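Local coordinates for SorB (Sorangium cellulosum, PDB 6B2V), which contains, as part of a sorangicin-pathway polyketide synthase, a pyran synthase domain with a dehydratase-like fold that builds a pyran ring in the growing antibiotic chain, at residues A[171-175]-A[176-180]; A[158-161]-A[162-166]; A[47-50]-A[51-54]; A[56-59]-A[60-63]. All blocks are in the same frame, centred on the assembly; numbering follows the deposited sequence.

Contact 1: A[171-175]-A[176-180]; sequences ASYDK and LWIAS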
loop_
_atom_site.group_PDB
_atom_site.type_symbol
_atom_site.label_atom_id
_atom_site.label_comp_id
_atom_site.label_asym_id
_atom_site.label_seq_id
_atom_site.Cartn_x
_atom_site.Cartn_y
_atom_site.Cartn_z
ATOM N N ALA A 171 10.890 3.832 5.457
ATOM C CA ALA A 171 10.877 4.791 4.366
ATOM C C ALA A 171 11.705 6.066 4.597
ATOM O O ALA A 171 11.707 6.604 5.642
ATOM C CB ALA A 171 9.456 5.197 4.068
ATOM N N SER A 172 12.303 6.552 3.536
ATOM C CA SER A 172 13.028 7.783 3.606
ATOM C C SER A 172 11.968 8.887 3.554
ATOM O O SER A 172 11.315 9.048 2.588
ATOM C CB SER A 172 13.928 7.909 2.395
ATOM O OG SER A 172 14.985 6.992 2.461
ATOM N N TYR A 173 11.920 9.723 4.569
ATOM C CA TYR A 173 10.902 10.759 4.640
ATOM C C TYR A 173 10.939 11.719 3.457
ATOM O O TYR A 173 9.952 12.097 2.923
ATOM C CB TYR A 173 11.012 11.558 5.934
ATOM C CG TYR A 173 9.900 12.547 6.092
ATOM C CD1 TYR A 173 8.683 12.156 6.585
ATOM C CD2 TYR A 173 10.050 13.851 5.720
ATOM C CE1 TYR A 173 7.660 13.041 6.708
ATOM C CE2 TYR A 173 9.011 14.747 5.841
ATOM C CZ TYR A 173 7.825 14.324 6.338
ATOM O OH TYR A 173 6.814 15.204 6.465
ATOM N N ASP A 174 12.136 12.040 3.012
ATOM C CA ASP A 174 12.318 12.939 1.898
ATOM C C ASP A 174 11.746 12.397 0.601
ATOM O O ASP A 174 11.487 13.139 -0.315
ATOM C CB ASP A 174 13.791 13.207 1.665
ATOM C CG ASP A 174 14.370 14.319 2.529
ATOM O OD1 ASP A 174 13.667 15.115 3.124
ATOM O OD2 ASP A 174 15.579 14.412 2.577
ATOM N N LYS A 175 11.646 11.079 0.508
ATOM C CA LYS A 175 11.123 10.435 -0.676
ATOM C C LYS A 175 9.609 10.264 -0.657
ATOM O O LYS A 175 9.037 10.002 -1.649
ATOM C CB LYS A 175 11.797 9.095 -0.883
ATOM C CG LYS A 175 13.283 9.196 -1.080
ATOM C CD LYS A 175 13.593 9.854 -2.395
ATOM C CE LYS A 175 15.075 9.775 -2.758
ATOM N NZ LYS A 175 15.886 9.809 -1.529
ATOM N N LEU A 176 9.045 10.428 0.513
ATOM C CA LEU A 176 7.619 10.425 0.684
ATOM C C LEU A 176 7.012 11.761 0.237
ATOM O O LEU A 176 7.706 12.704 0.030
ATOM C CB LEU A 176 7.252 10.182 2.130
ATOM C CG LEU A 176 7.726 8.882 2.754
ATOM C CD1 LEU A 176 7.296 8.790 4.179
ATOM C CD2 LEU A 176 7.262 7.724 1.922
ATOM N N TRP A 177 5.703 11.774 0.093
ATOM C CA TRP A 177 4.975 12.941 -0.302
ATOM C C TRP A 177 4.406 13.755 0.869
ATOM O O TRP A 177 3.869 14.781 0.682
ATOM C CB TRP A 177 3.798 12.547 -1.189
ATOM C CG TRP A 177 4.112 11.945 -2.537
ATOM C CD1 TRP A 177 5.072 11.058 -2.837
ATOM C CD2 TRP A 177 3.406 12.192 -3.753
ATOM N NE1 TRP A 177 5.032 10.758 -4.148
ATOM C CE2 TRP A 177 3.986 11.418 -4.730
ATOM C CE3 TRP A 177 2.328 12.982 -4.091
ATOM C CZ2 TRP A 177 3.553 11.458 -6.035
ATOM C CZ3 TRP A 177 1.901 13.002 -5.369
ATOM C CH2 TRP A 177 2.510 12.251 -6.318
ATOM N N ILE A 178 4.550 13.240 2.069
ATOM C CA ILE A 178 3.993 13.944 3.199
ATOM C C ILE A 178 4.610 15.305 3.477
ATOM O O ILE A 178 5.778 15.415 3.534
ATOM C CB ILE A 178 4.074 13.049 4.435
ATOM C CG1 ILE A 178 3.309 11.784 4.149
ATOM C CG2 ILE A 178 3.469 13.745 5.636
ATOM C CD1 ILE A 178 3.502 10.766 5.203
ATOM N N ALA A 179 3.770 16.325 3.588
ATOM C CA ALA A 179 4.219 17.675 3.864
ATOM C C ALA A 179 3.780 18.209 5.203
ATOM O O ALA A 179 4.367 19.067 5.738
ATOM C CB ALA A 179 3.734 18.620 2.821
ATOM N N SER A 180 2.684 17.708 5.689
ATOM C CA SER A 180 2.144 18.063 6.988
ATOM C C SER A 180 1.266 16.937 7.521
ATOM O O SER A 180 0.820 16.149 6.789
ATOM C CB SER A 180 1.274 19.325 6.917
ATOM O OG SER A 180 0.046 19.014 6.318
HETATM O O HOH W 1 7.536 13.417 2.988
HETATM O O HOH W 2 7.391 17.862 5.707
HETATM O O HOH W 3 9.061 14.937 0.923
#
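Leu176 and Tyr173 are joined first through the main chain. The amide N of Leu176 donates to Tyr173 O at 3.1 Å, and this bond and the one from Lys175 N to Ser172 O make the short 3-10 turn 173-175, just before strand 178-183. Leu176 N also reaches Ser172 O at 3.4 Å in an additional, weak bond.

Apolar contacts accompany the turn. The CD2 methyl of Leu176 lies 4.0 Å from Ala171 CB, while CD1 of the same leucine passes Tyr173 CD1 at 4.4 Å. The phenol ring is carried forward along the chain because CG of Tyr173 stands opposite the backbone N (chi1 -175°), and its CE1 comes to 4.2 Å from Ile178 CB. The turn thus delivers the chain into strand 178-183 of the C-terminal hotdog fold, where Ala179 and Ser180 both face Ser191 as a classic beta bulge. Tyr173 also rests on Ala160 and Arg161 of helix 160-166, and Ile178 on Val215 of helix 207-225.

Waters add further polar links. One molecule sits over the centre of one face of the Tyr173 ring, within hydrogen-bonding range of both Tyr173 O and Ile178 O. A second, in the ring plane, bonds Tyr173 OH at 2.8 Å and donates to Ala179 O.

Contact 2: A[158-161]-A[162-166]; sequences VDAR and TRNEA
Ala160 O is gripped twice by Asn164. The backbone N of Asn164 supplies the ordinary helical bond at 3.1 Å, and ND2 of the same residue adds a second at 3.0 Å, the two arriving from opposite faces of the carbonyl plane. The asparagine can fold back in this way because its CG lies beside its own backbone N (chi1 -69°), which holds the amide against the preceding turn.

At the start of the helix Asp159 is the N-cap. Its OD1 accepts from Thr162 N at 3.1 Å in a nearly straight bond of 175°, and OD2 takes the hydroxyl of Thr162 at a short 2.5 Å from OG1. Both donors meet the carboxylate from above its plane, so Thr162 holds both carboxylate oxygens, one through its backbone N and one through OG1, and probably restrains the rotation of the acid. The aspartate carboxylate lies where the first turn of a helix presents amide N-H groups, an arrangement that would be expected to stabilise its negative charge.

Farther along, Arg161 and Glu165 run side by side in the same direction, yet Arg161 NH1 stays 4.6 Å from Glu165 OE2; the guanidinium instead forms a salt bridge with Asp174. Val158 CG1 meets Arg163 NH1 at 3.7 Å, the side chains crossing at about a right angle.

Helix 160-166 follows strand 156-158 after the single residue Asp159, with Ala160 against Leu181 of strand 178-183 and Arg163 and Asn164 against helix 207-225.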
loop_
_atom_site.group_PDB
_atom_site.type_symbol
_atom_site.label_atom_id
_atom_site.label_comp_id
_atom_site.label_asym_id
_atom_site.label_seq_id
_atom_site.Cartn_x
_atom_site.Cartn_y
_atom_site.Cartn_z
ATOM N N VAL A 158 1.711 17.720 14.151
ATOM C CA VAL A 158 3.005 17.132 14.400
ATOM C C VAL A 158 4.042 17.257 13.314
ATOM O O VAL A 158 3.755 17.483 12.217
ATOM C CB VAL A 158 2.915 15.683 14.769
ATOM C CG1 VAL A 158 1.939 15.474 15.885
ATOM C CG2 VAL A 158 2.472 14.899 13.606
ATOM N N ASP A 159 5.283 17.128 13.733
ATOM C CA ASP A 159 6.428 17.151 12.851
ATOM C C ASP A 159 6.504 15.706 12.409
ATOM O O ASP A 159 7.004 14.884 13.063
ATOM C CB ASP A 159 7.612 17.554 13.708
ATOM C CG ASP A 159 8.940 17.425 13.028
ATOM O OD1 ASP A 159 9.052 16.928 11.927
ATOM O OD2 ASP A 159 9.885 17.794 13.724
ATOM N N ALA A 160 5.937 15.432 11.257
ATOM C CA ALA A 160 5.867 14.083 10.749
ATOM C C ALA A 160 7.207 13.434 10.537
ATOM O O ALA A 160 7.363 12.247 10.773
ATOM C CB ALA A 160 5.059 14.065 9.476
ATOM N N ARG A 161 8.160 14.197 10.069
ATOM C CA ARG A 161 9.454 13.606 9.874
ATOM C C ARG A 161 10.067 13.132 11.172
ATOM O O ARG A 161 10.376 11.986 11.325
ATOM C CB ARG A 161 10.373 14.663 9.265
ATOM C CG ARG A 161 11.743 14.169 8.844
ATOM C CD ARG A 161 12.711 15.284 8.581
ATOM N NE ARG A 161 12.428 16.119 7.445
ATOM C CZ ARG A 161 12.867 15.924 6.205
ATOM N NH1 ARG A 161 13.604 14.876 5.886
ATOM N NH2 ARG A 161 12.544 16.784 5.266
ATOM N N THR A 162 10.135 14.022 12.143
ATOM C CA THR A 162 10.731 13.644 13.380
ATOM C C THR A 162 10.020 12.506 14.076
ATOM O O THR A 162 10.648 11.573 14.486
ATOM C CB THR A 162 10.807 14.866 14.319
ATOM O OG1 THR A 162 11.552 15.896 13.710
ATOM C CG2 THR A 162 11.445 14.508 15.599
ATOM N N ARG A 163 8.707 12.565 14.154
ATOM C CA ARG A 163 7.970 11.538 14.826
ATOM C C ARG A 163 8.039 10.166 14.208
ATOM O O ARG A 163 8.173 9.203 14.908
ATOM C CB ARG A 163 6.510 11.929 14.975
ATOM C CG ARG A 163 6.308 13.131 15.851
ATOM C CD ARG A 163 6.445 12.806 17.336
ATOM N NE ARG A 163 5.580 11.722 17.741
ATOM C CZ ARG A 163 4.314 11.885 18.081
ATOM N NH1 ARG A 163 3.778 13.078 18.066
ATOM N NH2 ARG A 163 3.593 10.865 18.437
ATOM N N ASN A 164 7.867 10.089 12.918
ATOM C CA ASN A 164 7.875 8.802 12.268
ATOM C C ASN A 164 9.227 8.155 12.209
ATOM O O ASN A 164 9.334 6.991 12.394
ATOM C CB ASN A 164 7.156 8.825 10.938
ATOM C CG ASN A 164 5.669 9.008 11.095
ATOM O OD1 ASN A 164 5.019 8.155 11.559
ATOM N ND2 ASN A 164 5.167 10.144 10.700
ATOM N N GLU A 165 10.266 8.952 11.984
ATOM C CA GLU A 165 11.642 8.465 11.945
ATOM C C GLU A 165 12.038 7.917 13.290
ATOM O O GLU A 165 12.686 6.938 13.388
ATOM C CB GLU A 165 12.614 9.548 11.513
ATOM C CG GLU A 165 12.623 9.836 10.029
ATOM C CD GLU A 165 13.681 10.851 9.645
ATOM O OE1 GLU A 165 14.288 11.434 10.545
ATOM O OE2 GLU A 165 13.902 11.070 8.481
ATOM N N ALA A 166 11.568 8.551 14.339
ATOM C CA ALA A 166 11.846 8.107 15.692
ATOM C C ALA A 166 11.229 6.759 15.984
ATOM O O ALA A 166 11.683 6.048 16.864
ATOM C CB ALA A 166 11.371 9.124 16.691
#

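Contact 3: A[47-50]-A[51-54]; sequences VFDG and AEPF
A bend at chi2 (82°) turns the side chain of Glu52 back toward the residues before it, while Asp49 holds its CG between its own backbone N and carbonyl carbon (chi1 68°), bringing OD1 forward. Together they shape the connection from strand 41-48 to helix 53-56 in the N-terminal hotdog fold. It includes an Asx turn, in which Asp49 OD1 accepts from Ala51 N at 2.9 Å.

The glutamate carboxylate takes two consecutive amides with its two oxygens: OE2 accepts from Asp49 N at 3.0 Å and OE1 from Gly50 N at 2.9 Å, each through its syn lone pair. This bidentate grip fixes the tight turn, where Gly50 adopts a positive phi that suits a residue without a side chain. The price is proximity of like charges, Asp49 OD1 and Glu52 OE2 being 3.2 Å apart; the surrounding N-H donors probably offset it.

Beside the polar turn, Phe54 directs its edge toward the face of Phe48 in an offset edge-to-face pair, with planes 85° apart and Phe54 CZ 3.7 Å from Phe48 CE1. Phe62 meets both rings edge-to-face. A water also donates to Glu52 OE2 at 2.7 Å and to Val47 O.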
loop_
_atom_site.group_PDB
_atom_site.type_symbol
_atom_site.label_atom_id
_atom_site.label_comp_id
_atom_site.label_asym_id
_atom_site.label_seq_id
_atom_site.Cartn_x
_atom_site.Cartn_y
_atom_site.Cartn_z
ATOM N N VAL A 47 13.692 -9.958 -11.023
ATOM C CA VAL A 47 14.873 -10.082 -10.214
ATOM C C VAL A 47 15.303 -8.700 -9.744
ATOM O O VAL A 47 15.398 -7.844 -10.513
ATOM C CB VAL A 47 16.039 -10.662 -11.019
ATOM C CG1 VAL A 47 17.271 -10.713 -10.178
ATOM C CG2 VAL A 47 15.676 -12.036 -11.507
ATOM N N PHE A 48 15.545 -8.548 -8.463
ATOM C CA PHE A 48 15.967 -7.310 -7.873
ATOM C C PHE A 48 17.326 -7.450 -7.265
ATOM O O PHE A 48 17.639 -8.439 -6.709
ATOM C CB PHE A 48 14.984 -6.880 -6.800
ATOM C CG PHE A 48 13.584 -6.804 -7.284
ATOM C CD1 PHE A 48 13.156 -5.716 -7.987
ATOM C CD2 PHE A 48 12.716 -7.818 -7.084
ATOM C CE1 PHE A 48 11.890 -5.647 -8.455
ATOM C CE2 PHE A 48 11.439 -7.748 -7.553
ATOM C CZ PHE A 48 11.020 -6.657 -8.252
ATOM N N ASP A 49 18.145 -6.460 -7.482
ATOM C CA ASP A 49 19.486 -6.446 -6.941
ATOM C C ASP A 49 19.738 -5.544 -5.762
ATOM O O ASP A 49 20.769 -5.589 -5.203
ATOM C CB ASP A 49 20.535 -6.218 -8.021
ATOM C CG ASP A 49 20.486 -4.857 -8.618
ATOM O OD1 ASP A 49 19.798 -3.988 -8.143
ATOM O OD2 ASP A 49 21.155 -4.682 -9.602
ATOM N N GLY A 50 18.750 -4.784 -5.358
ATOM C CA GLY A 50 18.922 -3.904 -4.239
ATOM C C GLY A 50 19.323 -2.482 -4.550
ATOM O O GLY A 50 19.315 -1.639 -3.687
ATOM N N ALA A 51 19.639 -2.233 -5.798
ATOM C CA ALA A 51 19.992 -0.882 -6.212
ATOM C C ALA A 51 18.805 -0.122 -6.774
ATOM O O ALA A 51 18.948 1.013 -7.131
ATOM C CB ALA A 51 21.150 -0.898 -7.185
ATOM N N GLU A 52 17.654 -0.756 -6.850
ATOM C CA GLU A 52 16.445 -0.125 -7.301
ATOM C C GLU A 52 16.088 0.975 -6.296
ATOM O O GLU A 52 16.224 0.786 -5.123
ATOM C CB GLU A 52 15.299 -1.157 -7.390
ATOM C CG GLU A 52 15.460 -2.247 -8.442
ATOM C CD GLU A 52 16.335 -3.400 -7.983
ATOM O OE1 GLU A 52 16.648 -3.468 -6.841
ATOM O OE2 GLU A 52 16.691 -4.231 -8.798
ATOM N N PRO A 53 15.598 2.115 -6.774
ATOM C CA PRO A 53 15.291 3.208 -5.875
ATOM C C PRO A 53 14.255 2.802 -4.854
ATOM O O PRO A 53 14.450 3.071 -3.705
ATOM C CB PRO A 53 14.733 4.262 -6.808
ATOM C CG PRO A 53 15.453 4.029 -8.064
ATOM C CD PRO A 53 15.435 2.528 -8.161
ATOM N N PHE A 54 13.257 2.034 -5.245
ATOM C CA PHE A 54 12.218 1.641 -4.291
ATOM C C PHE A 54 12.767 0.875 -3.115
ATOM O O PHE A 54 12.195 0.916 -2.078
ATOM C CB PHE A 54 10.964 1.054 -4.917
ATOM C CG PHE A 54 11.067 -0.393 -5.250
ATOM C CD1 PHE A 54 11.619 -0.795 -6.415
ATOM C CD2 PHE A 54 10.620 -1.327 -4.389
ATOM C CE1 PHE A 54 11.729 -2.123 -6.716
ATOM C CE2 PHE A 54 10.738 -2.650 -4.667
ATOM C CZ PHE A 54 11.279 -3.055 -5.832
HETATM O O HOH W 4 15.240 -4.628 -11.040
#

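Contact 4: A[56-59]-A[60-63]; sequences MDHE and QLFP
The imidazole of His58 has Pro63 over one face and the carbonyl oxygen of Leu61 at its edge. Pro63 CG lies 3.9 Å from the ring centroid and only 14° off the normal, a CH-pi contact in which the two side chains slide past each other in opposite directions. At the edge, ND1 donates to Leu61 O over 2.8 Å, although the oxygen is tilted somewhat out of the ring plane. A chi1 of -154°, roughly trans to the backbone N, swings the ring toward this carbonyl, and the hydrogen bond and the CH-pi contact together probably restrict its rotation.

The backbone makes this possible by a type I' turn from His58 to Leu61, closed by Leu61 N donating to His58 O at 3.1 Å. Glu59 and Gln60, at the turn's two central positions, both have the left-handed backbone angles this type requires. The side chain of Gln60 runs alongside Met56, and a water joins them, donating at 2.8 Å to Gln60 OE1 and likewise to Met56 O. Gln60 NE2 in turn bonds Ile96 O and Gly50 O.

The position of His58 before helix 64-77 is consistent with that of the active-site histidine of dehydratase domains. The turn bridges helices 53-56 and 64-77, with His58 and Pro63 both touching Asn211 of helix 207-225 from the C-terminal hotdog half.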
loop_
_atom_site.group_PDB
_atom_site.type_symbol
_atom_site.label_atom_id
_atom_site.label_comp_id
_atom_site.label_asym_id
_atom_site.label_seq_id
_atom_site.Cartn_x
_atom_site.Cartn_y
_atom_site.Cartn_z
ATOM N N MET A 56 16.230 1.070 -2.168
ATOM C CA MET A 56 17.191 1.963 -1.570
ATOM C C MET A 56 16.534 2.999 -0.685
ATOM O O MET A 56 17.078 3.382 0.309
ATOM C CB MET A 56 18.031 2.615 -2.628
ATOM C CG MET A 56 18.936 1.623 -3.290
ATOM S SD MET A 56 20.457 2.369 -3.873
ATOM C CE MET A 56 19.709 3.248 -5.200
ATOM N N ASP A 57 15.326 3.362 -1.064
ATOM C CA ASP A 57 14.506 4.354 -0.357
ATOM C C ASP A 57 13.787 3.726 0.867
ATOM O O ASP A 57 13.060 4.379 1.544
ATOM C CB ASP A 57 13.429 4.951 -1.293
ATOM C CG ASP A 57 13.986 5.908 -2.371
ATOM O OD1 ASP A 57 15.136 6.252 -2.292
ATOM O OD2 ASP A 57 13.239 6.251 -3.289
ATOM N N HIS A 58 13.953 2.432 1.086
ATOM C CA HIS A 58 13.205 1.728 2.110
ATOM C C HIS A 58 14.008 0.732 2.938
ATOM O O HIS A 58 13.541 -0.310 3.231
ATOM C CB HIS A 58 12.032 1.024 1.404
ATOM C CG HIS A 58 10.848 0.765 2.256
ATOM N ND1 HIS A 58 10.583 -0.476 2.775
ATOM C CD2 HIS A 58 9.858 1.565 2.680
ATOM C CE1 HIS A 58 9.475 -0.427 3.466
ATOM N NE2 HIS A 58 9.010 0.800 3.420
ATOM N N GLU A 59 15.269 1.021 3.165
ATOM C CA GLU A 59 16.176 0.210 3.976
ATOM C C GLU A 59 16.375 -1.202 3.488
ATOM O O GLU A 59 16.569 -2.072 4.256
ATOM C CB GLU A 59 15.808 0.231 5.441
ATOM C CG GLU A 59 15.920 1.604 6.077
ATOM C CD GLU A 59 15.541 1.667 7.541
ATOM O OE1 GLU A 59 15.075 0.705 8.085
ATOM O OE2 GLU A 59 15.713 2.732 8.148
ATOM N N GLN A 60 16.236 -1.354 2.191
ATOM C CA GLN A 60 16.410 -2.600 1.486
ATOM C C GLN A 60 15.314 -3.621 1.716
ATOM O O GLN A 60 15.455 -4.741 1.316
ATOM C CB GLN A 60 17.766 -3.236 1.744
ATOM C CG GLN A 60 18.942 -2.316 1.487
ATOM C CD GLN A 60 19.010 -1.756 0.095
ATOM O OE1 GLN A 60 19.212 -0.594 -0.080
ATOM N NE2 GLN A 60 18.901 -2.574 -0.865
ATOM N N LEU A 61 14.228 -3.176 2.305
ATOM C CA LEU A 61 13.087 -4.014 2.611
ATOM C C LEU A 61 11.999 -3.794 1.565
ATOM O O LEU A 61 11.576 -2.730 1.347
ATOM C CB LEU A 61 12.578 -3.687 4.011
ATOM C CG LEU A 61 11.232 -4.278 4.400
ATOM C CD1 LEU A 61 11.330 -5.766 4.582
ATOM C CD2 LEU A 61 10.671 -3.647 5.632
ATOM N N PHE A 62 11.538 -4.860 0.933
ATOM C CA PHE A 62 10.541 -4.719 -0.109
ATOM C C PHE A 62 9.287 -4.233 0.567
ATOM O O PHE A 62 8.779 -4.884 1.407
ATOM C CB PHE A 62 10.334 -6.093 -0.764
ATOM C CG PHE A 62 9.747 -6.059 -2.138
ATOM C CD1 PHE A 62 8.421 -5.953 -2.320
ATOM C CD2 PHE A 62 10.538 -6.204 -3.238
ATOM C CE1 PHE A 62 7.860 -5.974 -3.574
ATOM C CE2 PHE A 62 9.997 -6.187 -4.509
ATOM C CZ PHE A 62 8.656 -6.067 -4.675
ATOM N N PRO A 63 8.765 -3.106 0.117
ATOM C CA PRO A 63 7.617 -2.544 0.785
ATOM C C PRO A 63 6.373 -3.354 0.592
ATOM O O PRO A 63 6.114 -3.827 -0.465
ATOM C CB PRO A 63 7.452 -1.159 0.139
ATOM C CG PRO A 63 8.720 -0.892 -0.506
ATOM C CD PRO A 63 9.262 -2.212 -0.922
HETATM O O HOH W 5 18.715 1.549 1.623
#

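In the fold
All four contacts are partly buried and show short chain segments organising turns and helix starts of a double hotdog fold, two in each half. Contacts 1 and 2 frame strand 178-183 and helix 160-166 and meet where Tyr173 packs on the helix; contacts 3 and 4 flank helix 53-56 and share the Phe54-Phe62 packing. Contact 2, the most exposed and farthest from the chain's centre, relies on helix capping; contact 3 has a carboxylate gripping backbone amides beside buried phenylalanines. Contact 4, the most central, sets a proline over the face of a buried imidazole, whereas contact 1 mixes buried leucine with water. Contacts 4 and 1 join the halves, Asp57 O lying 3.0 Å from Ser172 N in a probable hydrogen bond.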